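Local structure of serine protease pet (Escherichia coli, 4OM9) at residues Y110-R115 against H362-G367; F316-N321 against A339-G344; I507-A512 against L586-S591; L496-D501 against A512-Q517. The protein is a secreted serine protease and enterotoxin of enteroaggregative strains, built on a long beta-helix, that probably cleaves the host cytoskeletal protein alpha-fodrin. All blocks are in the same frame, centred on the assembly; numbering follows the deposited sequence.

Contact 1. Residues Y110-R115 against H362-G367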
# COMPACT_ATOMS: atom_id res chain seq x y z
N TYR A 110 12.48 -30.43 -11.97
CA TYR A 110 12.83 -29.03 -12.20
C TYR A 110 12.34 -28.18 -11.04
O TYR A 110 11.19 -28.29 -10.62
CB TYR A 110 12.22 -28.49 -13.50
CG TYR A 110 12.66 -29.18 -14.76
CD1 TYR A 110 13.88 -29.85 -14.84
CD2 TYR A 110 11.83 -29.18 -15.90
CE1 TYR A 110 14.26 -30.49 -16.02
CE2 TYR A 110 12.21 -29.80 -17.06
CZ TYR A 110 13.42 -30.47 -17.13
OH TYR A 110 13.78 -31.11 -18.32
N VAL A 111 13.20 -27.31 -10.53
CA VAL A 111 12.80 -26.43 -9.45
C VAL A 111 11.86 -25.32 -9.92
O VAL A 111 12.19 -24.51 -10.79
CB VAL A 111 14.00 -25.81 -8.75
CG1 VAL A 111 13.54 -24.79 -7.67
CG2 VAL A 111 14.82 -26.91 -8.12
N VAL A 112 10.69 -25.27 -9.31
CA VAL A 112 9.68 -24.32 -9.73
C VAL A 112 9.82 -22.97 -8.99
O VAL A 112 9.49 -21.93 -9.54
CB VAL A 112 8.28 -24.95 -9.53
CG1 VAL A 112 7.20 -23.92 -9.40
CG2 VAL A 112 7.96 -25.87 -10.68
N GLU A 113 10.35 -22.99 -7.76
CA GLU A 113 10.30 -21.80 -6.88
C GLU A 113 11.29 -20.68 -7.19
O GLU A 113 11.01 -19.52 -6.89
CB GLU A 113 10.51 -22.21 -5.41
CG GLU A 113 9.37 -23.05 -4.82
CD GLU A 113 9.22 -24.45 -5.47
OE1 GLU A 113 10.12 -24.87 -6.24
OE2 GLU A 113 8.19 -25.10 -5.20
N THR A 114 12.46 -21.01 -7.73
CA THR A 114 13.47 -19.99 -7.99
C THR A 114 14.14 -20.24 -9.32
O THR A 114 14.19 -21.37 -9.79
CB THR A 114 14.54 -19.94 -6.87
OG1 THR A 114 15.68 -19.19 -7.32
CG2 THR A 114 14.99 -21.34 -6.47
N ARG A 115 14.64 -19.18 -9.95
CA ARG A 115 15.34 -19.35 -11.22
C ARG A 115 16.81 -19.67 -10.98
O ARG A 115 17.56 -19.93 -11.93
CB ARG A 115 15.18 -18.13 -12.12
CG ARG A 115 13.90 -18.14 -12.96
CD ARG A 115 12.69 -17.84 -12.11
NE ARG A 115 12.75 -16.47 -11.61
CZ ARG A 115 12.19 -16.04 -10.47
NH1 ARG A 115 11.52 -16.87 -9.67
NH2 ARG A 115 12.32 -14.77 -10.13
N HIS A 362 5.57 -29.91 -13.31
CA HIS A 362 6.42 -28.74 -13.01
C HIS A 362 6.75 -27.96 -14.27
O HIS A 362 7.47 -28.45 -15.14
CB HIS A 362 7.74 -29.16 -12.34
CG HIS A 362 7.57 -29.67 -10.94
ND1 HIS A 362 8.64 -29.89 -10.10
CD2 HIS A 362 6.46 -30.01 -10.24
CE1 HIS A 362 8.20 -30.33 -8.94
NE2 HIS A 362 6.88 -30.42 -9.00
N LYS A 363 6.23 -26.75 -14.36
CA LYS A 363 6.46 -25.90 -15.52
C LYS A 363 7.39 -24.71 -15.19
O LYS A 363 7.08 -23.89 -14.33
CB LYS A 363 5.11 -25.41 -16.06
CG LYS A 363 5.18 -24.76 -17.43
CD LYS A 363 5.60 -23.30 -17.40
CE LYS A 363 5.66 -22.72 -18.81
NZ LYS A 363 6.38 -21.43 -18.78
N ILE A 364 8.52 -24.62 -15.89
CA ILE A 364 9.40 -23.44 -15.75
C ILE A 364 9.75 -22.92 -17.12
O ILE A 364 9.17 -23.37 -18.13
CB ILE A 364 10.70 -23.74 -14.99
CG1 ILE A 364 11.53 -24.78 -15.74
CG2 ILE A 364 10.40 -24.19 -13.59
CD1 ILE A 364 12.90 -25.07 -15.09
N GLY A 365 10.67 -21.97 -17.16
CA GLY A 365 11.05 -21.33 -18.40
C GLY A 365 10.09 -20.22 -18.78
O GLY A 365 8.99 -20.10 -18.23
N GLU A 366 10.50 -19.40 -19.74
CA GLU A 366 9.77 -18.17 -20.01
C GLU A 366 8.64 -18.28 -21.02
O GLU A 366 7.81 -17.38 -21.11
CB GLU A 366 10.76 -17.10 -20.48
CG GLU A 366 11.68 -16.63 -19.38
CD GLU A 366 12.63 -15.57 -19.86
OE1 GLU A 366 13.82 -15.87 -20.05
OE2 GLU A 366 12.17 -14.43 -20.06
N GLY A 367 8.61 -19.38 -21.77
CA GLY A 367 7.60 -19.61 -22.80
C GLY A 367 6.26 -20.14 -22.30
O GLY A 367 6.04 -20.28 -21.09

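Contact 2. Residues F316-N321 against A339-G344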
# COMPACT_ATOMS: atom_id res chain seq x y z
N PHE A 316 10.94 -32.55 -20.49
CA PHE A 316 10.91 -31.84 -21.77
C PHE A 316 11.52 -30.45 -21.71
O PHE A 316 11.13 -29.62 -20.88
CB PHE A 316 9.47 -31.70 -22.29
CG PHE A 316 8.87 -32.99 -22.80
CD1 PHE A 316 9.65 -34.11 -23.02
CD2 PHE A 316 7.50 -33.06 -23.08
CE1 PHE A 316 9.09 -35.29 -23.50
CE2 PHE A 316 6.92 -34.23 -23.56
CZ PHE A 316 7.72 -35.35 -23.78
N ILE A 317 12.45 -30.18 -22.61
CA ILE A 317 13.04 -28.86 -22.70
C ILE A 317 12.89 -28.37 -24.12
O ILE A 317 13.25 -29.06 -25.06
CB ILE A 317 14.52 -28.86 -22.28
CG1 ILE A 317 14.67 -29.25 -20.81
CG2 ILE A 317 15.18 -27.50 -22.58
CD1 ILE A 317 16.16 -29.19 -20.28
N PHE A 318 12.36 -27.15 -24.27
CA PHE A 318 12.08 -26.59 -25.58
C PHE A 318 12.92 -25.35 -25.81
O PHE A 318 13.17 -24.60 -24.88
CB PHE A 318 10.60 -26.22 -25.70
CG PHE A 318 9.69 -27.41 -25.68
CD1 PHE A 318 9.23 -27.93 -24.49
CD2 PHE A 318 9.29 -28.01 -26.87
CE1 PHE A 318 8.40 -29.03 -24.48
CE2 PHE A 318 8.47 -29.09 -26.86
CZ PHE A 318 8.02 -29.60 -25.67
N ASP A 319 13.35 -25.15 -27.05
CA ASP A 319 14.16 -23.99 -27.39
C ASP A 319 13.29 -22.74 -27.50
O ASP A 319 12.13 -22.75 -27.08
CB ASP A 319 14.93 -24.23 -28.70
CG ASP A 319 14.02 -24.44 -29.88
OD1 ASP A 319 12.82 -24.69 -29.67
OD2 ASP A 319 14.49 -24.37 -31.03
N GLU A 320 13.84 -21.67 -28.07
CA GLU A 320 13.17 -20.37 -28.08
C GLU A 320 12.47 -20.06 -29.40
O GLU A 320 12.84 -20.58 -30.45
CB GLU A 320 14.19 -19.27 -27.77
CG GLU A 320 14.91 -19.45 -26.45
CD GLU A 320 15.98 -18.39 -26.22
OE1 GLU A 320 16.59 -17.93 -27.21
OE2 GLU A 320 16.22 -18.02 -25.05
N ASN A 321 11.44 -19.21 -29.33
CA ASN A 321 10.76 -18.68 -30.51
C ASN A 321 10.20 -19.74 -31.47
O ASN A 321 10.18 -19.54 -32.68
CB ASN A 321 11.69 -17.75 -31.31
CG ASN A 321 12.24 -16.60 -30.47
OD1 ASN A 321 11.49 -15.87 -29.80
ND2 ASN A 321 13.57 -16.43 -30.49
N ALA A 339 10.64 -34.97 -15.22
CA ALA A 339 11.23 -33.89 -14.44
C ALA A 339 10.39 -32.62 -14.53
O ALA A 339 10.39 -31.80 -13.63
CB ALA A 339 12.64 -33.62 -14.92
N GLY A 340 9.66 -32.49 -15.63
CA GLY A 340 8.77 -31.36 -15.82
C GLY A 340 8.86 -30.87 -17.25
O GLY A 340 9.28 -31.59 -18.16
N ILE A 341 8.47 -29.62 -17.45
CA ILE A 341 8.48 -29.02 -18.78
C ILE A 341 9.17 -27.66 -18.67
O ILE A 341 8.82 -26.86 -17.82
CB ILE A 341 7.05 -28.87 -19.34
CG1 ILE A 341 6.36 -30.24 -19.40
CG2 ILE A 341 7.07 -28.17 -20.70
CD1 ILE A 341 4.93 -30.20 -19.95
N ASP A 342 10.16 -27.43 -19.53
CA ASP A 342 10.94 -26.19 -19.51
C ASP A 342 10.86 -25.57 -20.90
O ASP A 342 11.49 -26.06 -21.83
CB ASP A 342 12.39 -26.47 -19.10
CG ASP A 342 13.25 -25.20 -18.99
OD1 ASP A 342 12.70 -24.08 -19.08
OD2 ASP A 342 14.50 -25.32 -18.80
N ILE A 343 10.09 -24.50 -21.04
CA ILE A 343 9.87 -23.89 -22.36
C ILE A 343 10.64 -22.59 -22.48
O ILE A 343 10.51 -21.70 -21.62
CB ILE A 343 8.37 -23.59 -22.64
CG1 ILE A 343 7.50 -24.82 -22.43
CG2 ILE A 343 8.20 -23.01 -24.04
CD1 ILE A 343 5.97 -24.47 -22.31
N GLY A 344 11.41 -22.49 -23.56
CA GLY A 344 12.18 -21.31 -23.86
C GLY A 344 11.35 -20.09 -24.21
O GLY A 344 10.20 -20.19 -24.65

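Contact 3. Residues I507-A512 against L586-S591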
# COMPACT_ATOMS: atom_id res chain seq x y z
N ILE A 507 -15.96 -1.05 -8.24
CA ILE A 507 -16.04 -1.97 -7.13
C ILE A 507 -17.45 -1.91 -6.58
O ILE A 507 -18.00 -0.82 -6.37
CB ILE A 507 -15.04 -1.63 -6.00
CG1 ILE A 507 -13.59 -1.82 -6.46
CG2 ILE A 507 -15.30 -2.49 -4.78
CD1 ILE A 507 -12.55 -1.30 -5.45
N SER A 508 -18.05 -3.07 -6.36
CA SER A 508 -19.41 -3.10 -5.87
C SER A 508 -19.53 -4.02 -4.66
O SER A 508 -19.06 -5.15 -4.67
CB SER A 508 -20.37 -3.54 -6.97
OG SER A 508 -21.43 -4.28 -6.42
N ILE A 509 -20.18 -3.49 -3.63
CA ILE A 509 -20.28 -4.10 -2.32
C ILE A 509 -21.72 -4.16 -1.87
O ILE A 509 -22.37 -3.13 -1.75
CB ILE A 509 -19.53 -3.30 -1.28
CG1 ILE A 509 -18.20 -2.81 -1.83
CG2 ILE A 509 -19.36 -4.12 -0.03
CD1 ILE A 509 -17.19 -3.89 -1.97
N LYS A 510 -22.23 -5.36 -1.60
CA LYS A 510 -23.60 -5.51 -1.15
C LYS A 510 -23.63 -6.47 0.02
O LYS A 510 -23.11 -7.59 -0.08
CB LYS A 510 -24.50 -6.00 -2.28
CG LYS A 510 -24.61 -5.03 -3.43
CD LYS A 510 -25.32 -5.64 -4.64
CE LYS A 510 -24.86 -4.94 -5.91
NZ LYS A 510 -25.98 -4.65 -6.84
N ASN A 511 -24.20 -6.00 1.13
CA ASN A 511 -24.55 -6.82 2.28
C ASN A 511 -23.38 -7.33 3.12
O ASN A 511 -23.60 -7.99 4.13
CB ASN A 511 -25.41 -8.03 1.81
CG ASN A 511 -26.88 -7.65 1.58
OD1 ASN A 511 -27.40 -6.75 2.22
ND2 ASN A 511 -27.55 -8.35 0.66
N ALA A 512 -22.14 -6.99 2.74
CA ALA A 512 -20.95 -7.50 3.44
C ALA A 512 -19.82 -6.47 3.44
O ALA A 512 -19.60 -5.81 2.44
CB ALA A 512 -20.47 -8.82 2.80
N LEU A 586 -16.93 3.17 -6.59
CA LEU A 586 -17.31 2.18 -5.61
C LEU A 586 -18.80 2.34 -5.28
O LEU A 586 -19.24 3.44 -4.89
CB LEU A 586 -16.48 2.32 -4.33
CG LEU A 586 -16.55 1.11 -3.40
CD1 LEU A 586 -15.25 0.98 -2.61
CD2 LEU A 586 -17.71 1.19 -2.46
N ASN A 587 -19.56 1.26 -5.42
CA ASN A 587 -20.92 1.23 -4.91
C ASN A 587 -21.05 0.34 -3.66
O ASN A 587 -20.60 -0.81 -3.67
CB ASN A 587 -21.88 0.76 -6.00
CG ASN A 587 -23.33 0.70 -5.52
OD1 ASN A 587 -23.97 1.73 -5.26
ND2 ASN A 587 -23.86 -0.52 -5.39
N ILE A 588 -21.66 0.87 -2.60
CA ILE A 588 -21.95 0.08 -1.39
C ILE A 588 -23.44 0.08 -1.10
O ILE A 588 -24.07 1.13 -1.10
CB ILE A 588 -21.31 0.64 -0.10
CG1 ILE A 588 -20.61 1.97 -0.35
CG2 ILE A 588 -20.48 -0.41 0.65
CD1 ILE A 588 -19.86 2.45 0.89
N GLU A 589 -23.98 -1.09 -0.78
CA GLU A 589 -25.35 -1.18 -0.33
C GLU A 589 -25.42 -1.93 0.99
O GLU A 589 -24.83 -3.00 1.14
CB GLU A 589 -26.22 -1.83 -1.41
CG GLU A 589 -26.11 -1.10 -2.73
CD GLU A 589 -27.14 -1.50 -3.76
OE1 GLU A 589 -27.78 -2.58 -3.65
OE2 GLU A 589 -27.31 -0.70 -4.71
N ASP A 590 -26.08 -1.33 1.97
CA ASP A 590 -26.35 -1.97 3.26
C ASP A 590 -25.15 -2.62 3.97
O ASP A 590 -25.28 -3.69 4.57
CB ASP A 590 -27.46 -3.00 3.06
CG ASP A 590 -28.66 -2.41 2.32
OD1 ASP A 590 -29.49 -1.72 2.97
OD2 ASP A 590 -28.75 -2.61 1.09
N SER A 591 -24.00 -1.97 3.93
CA SER A 591 -22.85 -2.52 4.63
C SER A 591 -21.89 -1.40 5.03
O SER A 591 -22.30 -0.26 5.20
CB SER A 591 -22.13 -3.57 3.77
OG SER A 591 -21.28 -4.39 4.56
O HOH W 1 -22.88 -5.86 6.26

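Contact 4. Residues L496-D501 against A512-Q517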
# COMPACT_ATOMS: atom_id res chain seq x y z
N LEU A 496 -14.31 -8.42 3.86
CA LEU A 496 -13.26 -8.54 2.85
C LEU A 496 -12.25 -7.41 3.06
O LEU A 496 -12.61 -6.22 2.95
CB LEU A 496 -13.83 -8.49 1.44
CG LEU A 496 -12.76 -8.43 0.35
CD1 LEU A 496 -11.83 -9.63 0.45
CD2 LEU A 496 -13.37 -8.32 -1.05
N ILE A 497 -11.02 -7.80 3.38
CA ILE A 497 -9.94 -6.86 3.66
C ILE A 497 -8.87 -6.90 2.57
O ILE A 497 -8.28 -7.94 2.31
CB ILE A 497 -9.30 -7.19 5.02
CG1 ILE A 497 -10.38 -7.15 6.11
CG2 ILE A 497 -8.16 -6.22 5.33
CD1 ILE A 497 -10.17 -8.16 7.23
N LEU A 498 -8.64 -5.78 1.90
CA LEU A 498 -7.64 -5.73 0.84
C LEU A 498 -6.38 -5.06 1.38
O LEU A 498 -6.45 -3.89 1.84
CB LEU A 498 -8.17 -4.97 -0.38
CG LEU A 498 -9.14 -5.65 -1.37
CD1 LEU A 498 -9.50 -7.13 -1.02
CD2 LEU A 498 -10.40 -4.82 -1.57
N ASP A 499 -5.28 -5.81 1.33
CA ASP A 499 -3.94 -5.49 1.86
C ASP A 499 -2.95 -5.07 0.80
O ASP A 499 -1.80 -4.70 1.11
CB ASP A 499 -3.31 -6.72 2.54
CG ASP A 499 -3.03 -6.49 3.98
OD1 ASP A 499 -3.42 -5.42 4.46
OD2 ASP A 499 -2.45 -7.37 4.64
N GLY A 500 -3.35 -5.26 -0.46
CA GLY A 500 -2.47 -4.99 -1.59
C GLY A 500 -2.99 -3.84 -2.41
O GLY A 500 -3.91 -3.14 -2.01
N ASP A 501 -2.38 -3.64 -3.58
CA ASP A 501 -2.80 -2.57 -4.48
C ASP A 501 -3.98 -3.01 -5.33
O ASP A 501 -3.98 -4.11 -5.92
CB ASP A 501 -1.63 -2.13 -5.36
CG ASP A 501 -0.52 -1.52 -4.57
OD1 ASP A 501 -0.80 -0.56 -3.81
OD2 ASP A 501 0.62 -2.01 -4.67
N ALA A 512 -22.14 -6.99 2.74
CA ALA A 512 -20.95 -7.50 3.44
C ALA A 512 -19.82 -6.47 3.44
O ALA A 512 -19.60 -5.81 2.44
CB ALA A 512 -20.47 -8.82 2.80
N PRO A 513 -19.09 -6.33 4.56
CA PRO A 513 -18.16 -5.20 4.67
C PRO A 513 -16.89 -5.30 3.81
O PRO A 513 -16.36 -6.38 3.54
CB PRO A 513 -17.78 -5.19 6.16
CG PRO A 513 -18.76 -6.12 6.83
CD PRO A 513 -19.12 -7.13 5.79
N LEU A 514 -16.41 -4.14 3.38
CA LEU A 514 -15.14 -3.99 2.71
C LEU A 514 -14.21 -3.13 3.57
O LEU A 514 -14.63 -2.14 4.18
CB LEU A 514 -15.30 -3.37 1.33
CG LEU A 514 -14.00 -3.42 0.51
CD1 LEU A 514 -13.85 -4.81 -0.11
CD2 LEU A 514 -13.97 -2.36 -0.55
N VAL A 515 -12.95 -3.54 3.60
CA VAL A 515 -11.89 -2.83 4.31
C VAL A 515 -10.70 -2.67 3.39
O VAL A 515 -10.21 -3.64 2.81
CB VAL A 515 -11.44 -3.57 5.56
CG1 VAL A 515 -10.21 -2.91 6.14
CG2 VAL A 515 -12.58 -3.59 6.58
N MET A 516 -10.28 -1.42 3.22
CA MET A 516 -9.05 -1.11 2.52
C MET A 516 -8.05 -0.58 3.54
O MET A 516 -8.36 0.33 4.34
CB MET A 516 -9.28 -0.08 1.41
CG MET A 516 -10.29 -0.48 0.34
SD MET A 516 -10.65 0.96 -0.68
CE MET A 516 -11.86 0.30 -1.82
N GLN A 517 -6.84 -1.14 3.52
CA GLN A 517 -5.79 -0.77 4.45
C GLN A 517 -4.43 -1.08 3.88
O GLN A 517 -4.32 -1.86 2.92
CB GLN A 517 -5.95 -1.51 5.79
CG GLN A 517 -5.73 -3.02 5.66
CD GLN A 517 -5.44 -3.70 7.00
OE1 GLN A 517 -6.27 -3.70 7.91
NE2 GLN A 517 -4.25 -4.31 7.10

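Contact 1. Residues Y110-R115 against H362-G367
I364 holds CG1 between its backbone N and carbonyl carbon (chi1 62°), and this sends its two branches to different parts of the 110-115 loop. CD1, at the end of the longer branch, reaches Y110 CB at 3.8 Å, crossing the tyrosine side chain at about a right angle. CG2 lies 3.3 Å from V111 O and also approaches the V112 backbone. V112 turns CG1 away from its backbone N (chi1 157°), which leaves CG2 beside that N, facing H362 CB at 3.7 Å. The one hydrogen bond across the contact runs from H362 ND1 to Y110 O, 3.1 Å long and bent to 147° at the hydrogen. The donor lies in the carbonyl plane, whereas the oxygen is tilted out of the imidazole plane. Branched V112 and I364 suit this buried seam between the protease-family loop and strand 361-364 of the beta-helix. Beyond it, K363 NZ bonds to G365 O and G367 O in its own turn and to N383 O. E113 takes its partners from Y90, T88 and Y398. The junction is therefore mainly apolar, and across it a single imidazole N-H satisfies a buried loop carbonyl.

Contact 2. Residues F316-N321 against A339-G344
Two successive parallel strands of the beta-helix, 316-318 and 341-343, lie side by side here, their axes 4.7 Å apart and 3° from parallel. F316, I317 and F318 are level with I341, D342 and I343. The backbone stitch starts with F316 N to G340 O, continues with D342 N to F316 O at 2.7 Å and F318 N to D342 O at 2.8 Å, and ends in a weak bond from G344 N to F318 O. On the buried face, F318 meets both isoleucines obliquely through one side of its ring: CE1 is 4.1 Å from I341 CG2, and CD1 is 4.1 Å from I343 CG1. The ring edge is near D342 O. F316 turns its ring away from I341 to stack with F336, and F297 touches both phenylalanines. I317 and D342 point together to the other face, partly covered by Y110, with I317 CG1 4.0 Å from D342 CB. G340, at phi 139°, adopts a backbone shape suited to glycine, and G344, lacking a side chain, lets D319 O come within 3.5 Å of its CA. D319 sends its carboxylate to Y324 and G299 N. Regular backbone hydrogen bonds and an aromatic-aliphatic interior thus supply the cohesion, with carboxylates kept to the turn and the Y110 side.

Contact 3. Residues I507-A512 against L586-S591
N587 O receives the shortest hydrogen bond of this contact, from I509 N at 2.7 Å, and also has S508 CA directed at it, a carbon-hydrogen contact of 3.4 Å. Similar bonds join N587 N to I507 O and E589 N to I509 O, and the run finishes with N511 N to E589 O, which is nearly straight at 176°. Strands 507-510 and 586-589 are thus parallel neighbours from consecutive coils of the beta-helix, separated in the chain by a long excursion.

On the inner face I507, I509, L586 and I588 pack as aliphatic groups. I509 CB lies 3.6 Å from I588 CG2, the two side chains side by side, while I509 CG1 slants across to L586 CD2 at 4.1 Å. L586 carries CG opposite its backbone N (chi1 -164°), which brings CG within 4.1 Å of I507 CG2. L514, M516 and L593 close over this group. I588 is nearly eclipsed about chi1 (6°), so its position is strained or imprecise.

The other face is polar. K510 and E589 run alongside each other, yet K510 NZ stays 4.2 Å from E589 OE1, beyond a salt bridge; E589 OE2 finds K608 instead. At the turn, N511 and D590 both have positive phi, a conformation asparagine and aspartate accept readily. Their side chains point the same way, but each has its polar partner elsewhere: N511 with L487 O, D590 with N609. Backbone hydrogen bonds and the aliphatic face hold the strands together, and the long-range attraction of K510 and E589 probably adds a little.

Contact 4. Residues L496-D501 against A512-Q517
Q517 leaves its backbone with CG set between N and the carbonyl carbon (chi1 67°) and then runs out extended beside the end of strand 496-498. Beyond CB, CG comes 3.5 Å from D499 OD1. CD stays near that oxygen and also nears the I497 CG2 methyl, which lies 4.1 Å from Q517 OE1 as well. At the tip, OE1 accepts from Y620 N, while NE2 donates to D499 OD1 at 3.0 Å. That bond is bent, 134° at the hydrogen; it arrives on the syn side of the carboxylate, slightly out of its plane, and the amide and carboxylate planes are 52° apart. D499 OD2 takes a second donor, H519 ND1, so the buried acid is held from both of its oxygens.

These segments belong to adjacent coils of the parallel beta-helix, with L496, I497 and L498 beside L514, V515 and M516. P513, without an N-H of its own, still offers its carbonyl to L496 N. V515 N then bonds to L496 O, V515 O to L498 N, and Q517 N to L498 O. L514 CD1 touches two leucines of the other strand, 3.7 Å from L496 CD2 and 3.7 Å from L498 CD2, a compact use of a branched tip in the buried interior. On the face shared with Q517, I497 CG1 packs against V515 CB at 3.8 Å.

The four contacts form two pairs. Contacts 1 and 2 have centres 10 Å apart and meet in one parallel sheet, where H362 and I364 of contact 1 probably hydrogen-bond through their backbones to I341 of contact 2. Contacts 3 and 4, centres 12 Å apart, share A512, in the turn between strands 506-510 and 514-520, and their apolar side chains meet where M516 CE nears L586 and I507. Between the pairs the distance is long: contact 1 and contact 4 approach to about 18 Å between nearest atoms, and contacts 2 and 3 to about 34 Å. Contact 1 alone includes a protease-family segment, while contacts 2, 3 and 4 join successive coils of the beta-helix.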